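Tylactone synthase starter module and modules 1 & 2 (Streptomyces fradiae, PDB 2Z5L) probably reduces the beta-keto group of a growing polyketide with NADPH as the first ketoreductase of the tylosin polyketide synthase, setting the chirality of the resulting alcohol. Local coordinates at residues A163-E175 and G394-A406. Residues are numbered along the deposited sequence; the frame is centred on the assembly and turned at random.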
loop_
_atom_site.group_PDB
_atom_site.type_symbol
_atom_site.label_atom_id
_atom_site.label_comp_id
_atom_site.label_asym_id
_atom_site.label_seq_id
_atom_site.Cartn_x
_atom_site.Cartn_y
_atom_site.Cartn_z
ATOM N N ALA A 163 -3.253 -6.733 3.443
ATOM C CA ALA A 163 -3.145 -5.562 2.568
ATOM C C ALA A 163 -1.687 -5.213 2.275
ATOM O O ALA A 163 -1.351 -4.795 1.170
ATOM C CB ALA A 163 -3.857 -4.361 3.206
ATOM N N GLN A 164 -0.829 -5.381 3.278
ATOM C CA GLN A 164 0.596 -5.089 3.130
ATOM C C GLN A 164 1.259 -5.955 2.062
ATOM O O GLN A 164 2.033 -5.458 1.235
ATOM C CB GLN A 164 1.319 -5.306 4.455
ATOM C CG GLN A 164 1.137 -4.196 5.475
ATOM C CD GLN A 164 2.142 -4.320 6.615
ATOM O OE1 GLN A 164 3.334 -4.483 6.368
ATOM N NE2 GLN A 164 1.670 -4.244 7.862
ATOM N N LEU A 165 0.951 -7.252 2.100
ATOM C CA LEU A 165 1.502 -8.233 1.165
ATOM C C LEU A 165 1.103 -7.929 -0.279
ATOM O O LEU A 165 1.895 -8.099 -1.209
ATOM C CB LEU A 165 1.025 -9.650 1.538
ATOM C CG LEU A 165 2.051 -10.724 1.908
ATOM C CD1 LEU A 165 1.363 -12.086 1.869
ATOM C CD2 LEU A 165 3.218 -10.706 0.932
ATOM N N TRP A 166 -0.140 -7.511 -0.484
ATOM C CA TRP A 166 -0.561 -7.190 -1.842
ATOM C C TRP A 166 0.258 -6.005 -2.314
ATOM O O TRP A 166 0.689 -5.965 -3.465
ATOM C CB TRP A 166 -2.053 -6.881 -1.887
ATOM C CG TRP A 166 -2.884 -8.121 -1.951
ATOM C CD1 TRP A 166 -3.003 -9.096 -0.989
ATOM C CD2 TRP A 166 -3.696 -8.538 -3.048
ATOM N NE1 TRP A 166 -3.842 -10.093 -1.427
ATOM C CE2 TRP A 166 -4.280 -9.776 -2.687
ATOM C CE3 TRP A 166 -3.988 -7.989 -4.305
ATOM C CZ2 TRP A 166 -5.136 -10.471 -3.538
ATOM C CZ3 TRP A 166 -4.842 -8.682 -5.153
ATOM C CH2 TRP A 166 -5.406 -9.913 -4.763
ATOM N N GLY A 167 0.502 -5.058 -1.404
ATOM C CA GLY A 167 1.292 -3.899 -1.758
ATOM C C GLY A 167 2.677 -4.312 -2.210
ATOM O O GLY A 167 3.152 -3.904 -3.266
ATOM N N PHE A 168 3.322 -5.144 -1.405
ATOM C CA PHE A 168 4.657 -5.633 -1.709
ATOM C C PHE A 168 4.653 -6.522 -2.940
ATOM O O PHE A 168 5.592 -6.504 -3.741
ATOM C CB PHE A 168 5.177 -6.458 -0.542
ATOM C CG PHE A 168 6.476 -7.126 -0.825
ATOM C CD1 PHE A 168 7.661 -6.395 -0.800
ATOM C CD2 PHE A 168 6.520 -8.469 -1.161
ATOM C CE1 PHE A 168 8.874 -6.987 -1.106
ATOM C CE2 PHE A 168 7.726 -9.069 -1.469
ATOM C CZ PHE A 168 8.915 -8.327 -1.444
ATOM N N GLY A 169 3.601 -7.326 -3.054
ATOM C CA GLY A 169 3.475 -8.249 -4.170
ATOM C C GLY A 169 3.585 -7.572 -5.526
ATOM O O GLY A 169 4.222 -8.104 -6.434
ATOM N N ARG A 170 2.947 -6.409 -5.659
ATOM C CA ARG A 170 2.956 -5.634 -6.901
ATOM C C ARG A 170 4.342 -5.091 -7.241
ATOM O O ARG A 170 4.677 -4.878 -8.416
ATOM C CB ARG A 170 1.939 -4.487 -6.812
ATOM C CG ARG A 170 0.505 -4.989 -6.605
ATOM C CD ARG A 170 -0.501 -3.855 -6.624
ATOM N NE ARG A 170 -0.686 -3.229 -5.315
ATOM C CZ ARG A 170 -1.660 -3.548 -4.472
ATOM N NH1 ARG A 170 -2.547 -4.489 -4.800
ATOM N NH2 ARG A 170 -1.747 -2.930 -3.305
ATOM N N VAL A 171 5.146 -4.860 -6.214
ATOM C CA VAL A 171 6.496 -4.374 -6.415
ATOM C C VAL A 171 7.315 -5.555 -6.914
ATOM O O VAL A 171 8.171 -5.405 -7.793
ATOM C CB VAL A 171 7.112 -3.843 -5.093
ATOM C CG1 VAL A 171 8.597 -3.549 -5.290
ATOM C CG2 VAL A 171 6.382 -2.591 -4.658
ATOM N N ALA A 172 7.044 -6.737 -6.360
ATOM C CA ALA A 172 7.766 -7.947 -6.767
ATOM C C ALA A 172 7.553 -8.263 -8.251
ATOM O O ALA A 172 8.485 -8.668 -8.939
ATOM C CB ALA A 172 7.315 -9.133 -5.919
ATOM N N ALA A 173 6.328 -8.063 -8.732
ATOM C CA ALA A 173 6.002 -8.321 -10.129
ATOM C C ALA A 173 6.896 -7.527 -11.079
ATOM O O ALA A 173 7.355 -8.044 -12.102
ATOM C CB ALA A 173 4.534 -7.984 -10.393
ATOM N N LEU A 174 7.149 -6.274 -10.717
ATOM C CA LEU A 174 7.962 -5.363 -11.520
ATOM C C LEU A 174 9.462 -5.551 -11.361
ATOM O O LEU A 174 10.240 -5.318 -12.296
ATOM C CB LEU A 174 7.595 -3.916 -11.175
ATOM C CG LEU A 174 6.140 -3.496 -11.407
ATOM C CD1 LEU A 174 5.802 -2.317 -10.512
ATOM C CD2 LEU A 174 5.922 -3.160 -12.870
ATOM N N GLU A 175 9.871 -5.963 -10.168
ATOM C CA GLU A 175 11.284 -6.181 -9.876
ATOM C C GLU A 175 11.812 -7.540 -10.312
ATOM O O GLU A 175 12.967 -7.666 -10.744
ATOM C CB GLU A 175 11.532 -6.020 -8.383
ATOM C CG GLU A 175 11.911 -4.630 -7.982
ATOM C CD GLU A 175 12.384 -4.587 -6.555
ATOM O OE1 GLU A 175 13.252 -5.413 -6.203
ATOM O OE2 GLU A 175 11.886 -3.737 -5.790
ATOM N N GLY A 394 1.845 2.029 -3.376
ATOM C CA GLY A 394 1.130 1.001 -2.647
ATOM C C GLY A 394 -0.199 0.623 -3.272
ATOM O O GLY A 394 -0.932 -0.185 -2.694
ATOM N N THR A 395 -0.532 1.202 -4.425
ATOM C CA THR A 395 -1.799 0.877 -5.094
ATOM C C THR A 395 -1.569 0.322 -6.499
ATOM O O THR A 395 -2.303 -0.553 -6.940
ATOM C CB THR A 395 -2.738 2.106 -5.217
ATOM O OG1 THR A 395 -2.874 2.741 -3.940
ATOM C CG2 THR A 395 -4.119 1.665 -5.699
ATOM N N TRP A 396 -0.572 0.847 -7.207
ATOM C CA TRP A 396 -0.265 0.348 -8.542
ATOM C C TRP A 396 0.990 -0.494 -8.508
ATOM O O TRP A 396 1.078 -1.524 -9.169
ATOM C CB TRP A 396 -0.050 1.489 -9.538
ATOM C CG TRP A 396 -1.276 2.281 -9.836
ATOM C CD1 TRP A 396 -2.545 2.037 -9.390
ATOM C CD2 TRP A 396 -1.354 3.466 -10.633
ATOM N NE1 TRP A 396 -3.408 3.000 -9.853
ATOM C CE2 TRP A 396 -2.701 3.890 -10.620
ATOM C CE3 TRP A 396 -0.414 4.211 -11.353
ATOM C CZ2 TRP A 396 -3.134 5.027 -11.303
ATOM C CZ3 TRP A 396 -0.843 5.342 -12.032
ATOM C CH2 TRP A 396 -2.194 5.741 -12.000
ATOM N N GLY A 397 1.974 -0.054 -7.739
ATOM C CA GLY A 397 3.218 -0.797 -7.661
ATOM C C GLY A 397 4.332 0.000 -8.306
ATOM O O GLY A 397 4.082 0.821 -9.188
ATOM N N ASN A 398 5.560 -0.241 -7.859
ATOM C CA ASN A 398 6.733 0.459 -8.376
ATOM C C ASN A 398 8.017 -0.159 -7.825
ATOM O O ASN A 398 8.210 -0.255 -6.610
ATOM C CB ASN A 398 6.672 1.936 -7.992
ATOM C CG ASN A 398 7.829 2.730 -8.549
ATOM O OD1 ASN A 398 8.064 2.733 -9.756
ATOM N ND2 ASN A 398 8.555 3.419 -7.671
ATOM N N ALA A 399 8.902 -0.559 -8.729
ATOM C CA ALA A 399 10.163 -1.192 -8.357
ATOM C C ALA A 399 11.043 -0.404 -7.382
ATOM O O ALA A 399 11.048 0.828 -7.385
ATOM C CB ALA A 399 10.971 -1.516 -9.624
ATOM N N GLY A 400 11.803 -1.131 -6.566
ATOM C CA GLY A 400 12.693 -0.501 -5.612
ATOM C C GLY A 400 12.017 0.057 -4.378
ATOM O O GLY A 400 12.707 0.545 -3.493
ATOM N N GLN A 401 10.687 0.005 -4.303
ATOM C CA GLN A 401 9.993 0.539 -3.132
ATOM C C GLN A 401 9.001 -0.463 -2.507
ATOM O O GLN A 401 7.830 -0.131 -2.231
ATOM C CB GLN A 401 9.280 1.839 -3.511
ATOM C CG GLN A 401 10.216 2.913 -3.997
ATOM C CD GLN A 401 9.477 4.177 -4.317
ATOM O OE1 GLN A 401 8.631 4.212 -5.224
ATOM N NE2 GLN A 401 9.774 5.236 -3.566
ATOM N N GLY A 402 9.470 -1.688 -2.296
ATOM C CA GLY A 402 8.623 -2.725 -1.725
ATOM C C GLY A 402 8.200 -2.425 -0.296
ATOM O O GLY A 402 7.054 -2.660 0.083
ATOM N N ALA A 403 9.111 -1.886 0.503
ATOM C CA ALA A 403 8.791 -1.608 1.895
ATOM C C ALA A 403 7.862 -0.419 1.946
ATOM O O ALA A 403 6.975 -0.330 2.799
ATOM C CB ALA A 403 10.076 -1.326 2.688
ATOM N N TYR A 404 8.058 0.508 1.019
ATOM C CA TYR A 404 7.213 1.696 0.973
ATOM C C TYR A 404 5.790 1.352 0.505
ATOM O O TYR A 404 4.801 1.947 0.959
ATOM C CB TYR A 404 7.838 2.741 0.043
ATOM C CG TYR A 404 7.283 4.132 0.221
ATOM C CD1 TYR A 404 7.378 4.787 1.454
ATOM C CD2 TYR A 404 6.730 4.829 -0.858
ATOM C CE1 TYR A 404 6.951 6.096 1.606
ATOM C CE2 TYR A 404 6.299 6.138 -0.718
ATOM C CZ TYR A 404 6.416 6.768 0.518
ATOM O OH TYR A 404 6.035 8.078 0.667
ATOM N N ALA A 405 5.694 0.400 -0.419
ATOM C CA ALA A 405 4.389 -0.015 -0.927
ATOM C C ALA A 405 3.610 -0.791 0.118
ATOM O O ALA A 405 2.375 -0.685 0.186
ATOM C CB ALA A 405 4.545 -0.850 -2.184
ATOM N N ALA A 406 4.316 -1.579 0.926
ATOM C CA ALA A 406 3.619 -2.328 1.960
ATOM C C ALA A 406 3.009 -1.317 2.930
ATOM O O ALA A 406 1.817 -1.381 3.235
ATOM C CB ALA A 406 4.578 -3.269 2.692
HETATM O O HOH W 1 11.850 -3.089 -3.147
#
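Gln164 meets Ala406 and Phe168 meets Gly402 where helices 163-175 and 402-406 run roughly antiparallel (147°), their axes 7.4 Å apart, while the C-terminal turns of 163-175 pack on the preceding loop 394-401. Gly167, Gly402 and Ala405 are the small residues that permit this closeness, with Ala405 CB 3.5 Å from Gly167 O. Phe168 presents a ring edge to Gly402 O. Val171 straddles loop and helix: CG1, anti to the backbone N (chi1 171°), reaches Gly402 N, and CG2 packs 3.5 Å from Ala405 CB. One turn on, Leu174 presses CD1 against the peptide entering Asn398, whose buried N, 3.4 Å from that methyl, has no polar partner. The bend of Arg170 at chi3 (-87°) turns the guanidinium back under the loop, where NH2 donates to Gly394 O at 2.9 Å, from above the carbonyl plane. Thr395 O lies over one guanidinium face and Trp166 O over the other, which probably favours the positive charge. Glu175 extends alongside Ala399, and OE2 accepts a hydrogen bond from Gly400 N (2.7 Å), which meets it from above the carboxylate plane. The same oxygen takes a bond from a water that in turn accepts one from Gly402 N; OE1 is held by Ile351 N. The contact thus illustrates subdomain docking, probably of structural half to catalytic half: two charged side chains grip loop main chain, and the N-terminal end of helix 402-406, reached through the water, probably stabilises the negative charge of Glu175.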